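Long-range contacts in uroporphyrinogen III Synthase (PDB 1WD7), which probably closes the linear tetrapyrrole hydroxymethylbilane into uroporphyrinogen III, the macrocycle from which haem and related cofactors are made: residues Pro47-Gln52 / Leu160-His165; Val60-Ala65 / Gly132-Gln137. All blocks are in the same frame, centred on the assembly; numbering follows the deposited sequence.

Contact 1 of 2, residues Pro47-Gln52 / Leu160-His165; sequences PEYRDQ and LMPYRH
One face of the Tyr-49 ring lies on Pro-162: CA of Pro-162 sits 3.6 Å above the ring plane, over its centre. CB of Pro-162 adds a CH-pi contact to the same ring, 3.9 Å from its centroid and 11° off the normal. At the ring's edge, near its plane, the carbonyl carbon of Leu-160 is 3.9 Å from CE1 of Tyr-49. The O atom of Met-161 approaches obliquely, 3.3 Å from CD1 of Tyr-49; this buried carbonyl has no hydrogen-bond partner in the model. With CG anti to the backbone N (chi1 -168°), the tyrosine runs alongside the proline, both side chains pointing the same way. The contact joins the first turn of helix 49-57 to the chain leaving strand 155-160, just where it turns into the two-stranded antiparallel ribbon 44-45/163-164 that links the two lobes of the HemD fold. Leu-74 of helix 68-80 also touches both Tyr-49 and Leu-160. No direct hydrogen bond crosses here, but a water bridges the segments, 2.9 Å from OH of Tyr-49 and donating to O of Leu-160. Cut back to an alanine, the tyrosine position would probably leave Pro-162 uncovered and the bridging water without its phenolic partner. One turn on, CD2 of Leu-160 packs 4.0 Å from CB of Gln-52.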
# COMPACT_ATOMS: atom_id res chain seq x y z
N PRO A 47 11.23 -1.69 -16.46
CA PRO A 47 12.36 -2.07 -17.32
C PRO A 47 13.53 -2.64 -16.62
O PRO A 47 13.97 -3.75 -16.87
CB PRO A 47 12.84 -0.75 -17.86
CG PRO A 47 11.57 0.00 -18.12
CD PRO A 47 10.57 -0.48 -17.00
N GLU A 48 14.06 -1.72 -15.83
CA GLU A 48 15.24 -1.88 -15.05
C GLU A 48 15.15 -2.87 -13.91
O GLU A 48 16.16 -3.12 -13.25
CB GLU A 48 15.67 -0.50 -14.54
CG GLU A 48 15.79 0.56 -15.66
CD GLU A 48 14.58 1.49 -15.75
OE1 GLU A 48 14.66 2.51 -16.50
OE2 GLU A 48 13.56 1.23 -15.08
N TYR A 49 13.98 -3.47 -13.70
CA TYR A 49 13.84 -4.38 -12.57
C TYR A 49 14.85 -5.52 -12.54
O TYR A 49 15.55 -5.71 -11.54
CB TYR A 49 12.43 -4.98 -12.50
CG TYR A 49 12.18 -5.71 -11.18
CD1 TYR A 49 12.31 -5.04 -9.97
CD2 TYR A 49 11.88 -7.06 -11.15
CE1 TYR A 49 12.15 -5.70 -8.77
CE2 TYR A 49 11.72 -7.75 -9.95
CZ TYR A 49 11.86 -7.05 -8.75
OH TYR A 49 11.70 -7.69 -7.55
N ARG A 50 14.94 -6.27 -13.63
CA ARG A 50 15.87 -7.39 -13.70
C ARG A 50 17.30 -6.97 -13.35
O ARG A 50 17.98 -7.66 -12.59
CB ARG A 50 15.83 -8.03 -15.08
CG ARG A 50 16.47 -9.40 -15.16
CD ARG A 50 16.03 -10.13 -16.43
NE ARG A 50 16.67 -11.44 -16.56
CZ ARG A 50 16.35 -12.34 -17.49
NH1 ARG A 50 16.99 -13.51 -17.54
NH2 ARG A 50 15.40 -12.07 -18.37
N ASP A 51 17.75 -5.84 -13.88
CA ASP A 51 19.10 -5.36 -13.58
C ASP A 51 19.18 -4.89 -12.13
O ASP A 51 20.24 -4.92 -11.52
CB ASP A 51 19.49 -4.22 -14.52
CG ASP A 51 19.58 -4.67 -15.97
OD1 ASP A 51 20.24 -5.70 -16.22
OD2 ASP A 51 18.98 -4.01 -16.84
N GLN A 52 18.04 -4.45 -11.60
CA GLN A 52 17.92 -3.93 -10.22
C GLN A 52 18.21 -5.18 -9.28
O GLN A 52 18.97 -5.10 -8.30
CB GLN A 52 16.54 -3.19 -9.98
CG GLN A 52 16.55 -1.58 -10.17
CD GLN A 52 15.20 -0.91 -10.34
OE1 GLN A 52 15.05 0.29 -10.07
NE2 GLN A 52 14.21 -1.67 -10.82
N LEU A 160 13.81 -1.33 -5.67
CA LEU A 160 13.46 -2.65 -6.19
C LEU A 160 11.95 -2.67 -6.34
O LEU A 160 11.21 -2.97 -5.39
CB LEU A 160 13.90 -3.74 -5.21
CG LEU A 160 15.42 -3.91 -5.03
CD1 LEU A 160 15.70 -4.76 -3.78
CD2 LEU A 160 15.98 -4.58 -6.27
N MET A 161 11.50 -2.35 -7.52
CA MET A 161 10.09 -2.31 -7.82
C MET A 161 9.77 -3.01 -9.15
O MET A 161 10.14 -2.53 -10.21
CB MET A 161 9.67 -0.84 -7.88
CG MET A 161 8.21 -0.61 -7.86
SD MET A 161 7.97 1.07 -7.43
CE MET A 161 7.99 1.84 -9.05
N PRO A 162 9.06 -4.15 -9.09
CA PRO A 162 8.68 -4.94 -10.26
C PRO A 162 7.65 -4.27 -11.16
O PRO A 162 7.71 -4.36 -12.38
CB PRO A 162 8.17 -6.24 -9.65
CG PRO A 162 7.56 -5.78 -8.35
CD PRO A 162 8.61 -4.82 -7.84
N TYR A 163 6.70 -3.58 -10.53
CA TYR A 163 5.63 -2.91 -11.27
C TYR A 163 5.53 -1.48 -10.81
O TYR A 163 5.87 -1.16 -9.67
CB TYR A 163 4.30 -3.61 -11.02
CG TYR A 163 4.28 -5.07 -11.42
CD1 TYR A 163 4.20 -5.45 -12.76
CD2 TYR A 163 4.32 -6.08 -10.44
CE1 TYR A 163 4.16 -6.79 -13.12
CE2 TYR A 163 4.28 -7.42 -10.80
CZ TYR A 163 4.20 -7.76 -12.15
OH TYR A 163 4.12 -9.09 -12.50
N ARG A 164 5.03 -0.61 -11.69
CA ARG A 164 4.87 0.79 -11.35
C ARG A 164 3.41 1.22 -11.50
O ARG A 164 2.82 1.06 -12.57
CB ARG A 164 5.75 1.64 -12.27
CG ARG A 164 5.80 3.10 -11.92
CD ARG A 164 6.89 3.81 -12.82
NE ARG A 164 6.96 5.21 -12.38
CZ ARG A 164 6.82 5.49 -11.09
NH1 ARG A 164 5.80 6.32 -10.86
NH2 ARG A 164 7.74 5.34 -10.14
N HIS A 165 2.83 1.74 -10.43
CA HIS A 165 1.45 2.19 -10.46
C HIS A 165 1.35 3.68 -10.80
O HIS A 165 2.16 4.50 -10.34
CB HIS A 165 0.75 1.92 -9.13
CG HIS A 165 0.51 0.46 -8.87
ND1 HIS A 165 1.53 -0.44 -8.66
CD2 HIS A 165 -0.64 -0.24 -8.77
CE1 HIS A 165 1.02 -1.64 -8.44
NE2 HIS A 165 -0.29 -1.54 -8.49
O HOH W 1 11.12 -6.05 -5.29

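Contact 2 of 2, residues Val60-Ala65 / Gly132-Gln137; sequences VDLFLA and GVAALQ
Strands 62-65 and 132-137 run parallel, their axes 14° apart and 4.6 Å at closest approach, with Leu-62, Phe-63 and Leu-64 paired to Ala-134, Ala-135 and Leu-136. Before strand 62-65 begins, the Asp-61 carboxylate reaches across: OD2 takes the N-H of Val-133 at 3.1 Å on its anti lone pair, and lies only 3.0 Å from CA of Gly-132. Val-60 and Val-133 cross at about a right angle, their CG1 methyls 3.6 Å apart. On the face carrying Phe-63 and Ala-135, CB of the alanine meets the ring's edge, 3.9 Å from CD1 of Phe-63; CG of Phe-63 anti to its backbone N (chi1 175°) carries the ring there. The other face bears CB of Leu-64 against CD1 of Leu-136 at 3.7 Å, both of these leucines touching Leu-146 of helix 144-152, while helix 68-80 covers Phe-63, as in an alpha/beta/alpha sandwich.

Between these faces O of Val-133 accepts from N of Asp-61 and N of Leu-62, both in its carbonyl plane. Farther along, N of Leu-64 meets O of Ala-135 at 2.8 Å with a nearly straight N-H...O angle of 172°. The chemistry thus changes along the pair: a carboxylate satisfies a main-chain N-H at the exposed entrance, whereas backbone bonds hold the buried ladder, with Leu-62, Leu-64, Ala-134 and Leu-136 making an apolar face and Phe-63 and Ala-135 sharing the other with Gln-137.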
# COMPACT_ATOMS: atom_id res chain seq x y z
N VAL A 60 24.61 -5.72 -0.67
CA VAL A 60 24.11 -4.48 -0.12
C VAL A 60 24.38 -4.43 1.40
O VAL A 60 24.57 -5.45 2.05
CB VAL A 60 22.61 -4.26 -0.46
CG1 VAL A 60 22.44 -4.22 -2.00
CG2 VAL A 60 21.74 -5.31 0.19
N ASP A 61 24.47 -3.21 1.92
CA ASP A 61 24.73 -3.07 3.36
C ASP A 61 23.42 -3.02 4.13
O ASP A 61 23.38 -3.41 5.29
CB ASP A 61 25.53 -1.79 3.60
CG ASP A 61 26.93 -1.88 2.99
OD1 ASP A 61 27.77 -2.60 3.54
OD2 ASP A 61 27.14 -1.26 1.93
N LEU A 62 22.37 -2.54 3.47
CA LEU A 62 21.06 -2.42 4.13
C LEU A 62 19.95 -2.84 3.19
O LEU A 62 19.97 -2.49 1.99
CB LEU A 62 20.86 -0.97 4.56
CG LEU A 62 19.53 -0.52 5.16
CD1 LEU A 62 19.26 -1.24 6.48
CD2 LEU A 62 19.59 0.99 5.39
N PHE A 63 19.00 -3.61 3.72
CA PHE A 63 17.84 -4.03 2.93
C PHE A 63 16.57 -3.65 3.70
O PHE A 63 16.38 -4.06 4.86
CB PHE A 63 17.85 -5.56 2.73
CG PHE A 63 16.60 -6.07 2.01
CD1 PHE A 63 16.42 -5.85 0.67
CD2 PHE A 63 15.59 -6.71 2.73
CE1 PHE A 63 15.25 -6.23 0.02
CE2 PHE A 63 14.41 -7.11 2.09
CZ PHE A 63 14.24 -6.87 0.74
N LEU A 64 15.71 -2.88 3.03
CA LEU A 64 14.44 -2.46 3.59
C LEU A 64 13.28 -3.06 2.84
O LEU A 64 13.20 -2.96 1.61
CB LEU A 64 14.31 -0.91 3.55
CG LEU A 64 14.84 -0.10 4.73
CD1 LEU A 64 16.32 -0.02 4.68
CD2 LEU A 64 14.22 1.30 4.70
N ALA A 65 12.44 -3.75 3.58
CA ALA A 65 11.24 -4.38 2.97
C ALA A 65 9.98 -3.64 3.40
O ALA A 65 9.81 -3.38 4.59
CB ALA A 65 11.14 -5.85 3.39
N GLY A 132 27.34 2.87 1.98
CA GLY A 132 27.28 1.68 1.14
C GLY A 132 26.05 1.69 0.22
O GLY A 132 25.70 2.72 -0.35
N VAL A 133 25.39 0.55 0.12
CA VAL A 133 24.22 0.42 -0.74
C VAL A 133 22.99 0.03 0.10
O VAL A 133 23.08 -0.86 0.92
CB VAL A 133 24.45 -0.64 -1.80
CG1 VAL A 133 23.24 -0.75 -2.72
CG2 VAL A 133 25.71 -0.31 -2.60
N ALA A 134 21.85 0.71 -0.14
CA ALA A 134 20.64 0.35 0.60
C ALA A 134 19.57 -0.05 -0.42
O ALA A 134 19.15 0.76 -1.21
CB ALA A 134 20.15 1.56 1.42
N ALA A 135 19.16 -1.31 -0.38
CA ALA A 135 18.15 -1.81 -1.28
C ALA A 135 16.79 -1.62 -0.64
O ALA A 135 16.63 -1.95 0.53
CB ALA A 135 18.39 -3.31 -1.55
N LEU A 136 15.84 -1.12 -1.41
CA LEU A 136 14.52 -0.82 -0.89
C LEU A 136 13.43 -1.48 -1.73
O LEU A 136 13.22 -1.10 -2.85
CB LEU A 136 14.31 0.70 -0.84
CG LEU A 136 12.89 1.22 -0.49
CD1 LEU A 136 12.49 0.82 0.90
CD2 LEU A 136 12.84 2.74 -0.63
N GLN A 137 12.75 -2.49 -1.16
CA GLN A 137 11.69 -3.17 -1.88
C GLN A 137 10.43 -2.31 -1.82
O GLN A 137 9.93 -2.03 -0.73
CB GLN A 137 11.44 -4.54 -1.25
CG GLN A 137 10.23 -5.26 -1.84
CD GLN A 137 8.97 -4.96 -1.06
OE1 GLN A 137 7.92 -4.56 -1.63
NE2 GLN A 137 9.04 -5.15 0.26

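In the fold
Both contacts belong to the lobe built on the sheet with strand 62-65 at its centre and 132-137 beside it, and their centres lie about 15 Å apart. Leu-160 of contact 1 joins the two. As the end of strand 155-160 it continues the sheet beyond contact 2, with its N 2.9 Å from O of Leu-136, a probable hydrogen bond, while its CD1 packs 3.8 Å from CB of Ala-135. Both segments of contact 2 lie between those of contact 1, so it is nested in the loop; helix 49-57 is followed by strand 62-65. In this family the substrate is thought to bind in the cleft between the lobes; nothing here assigns either contact to it.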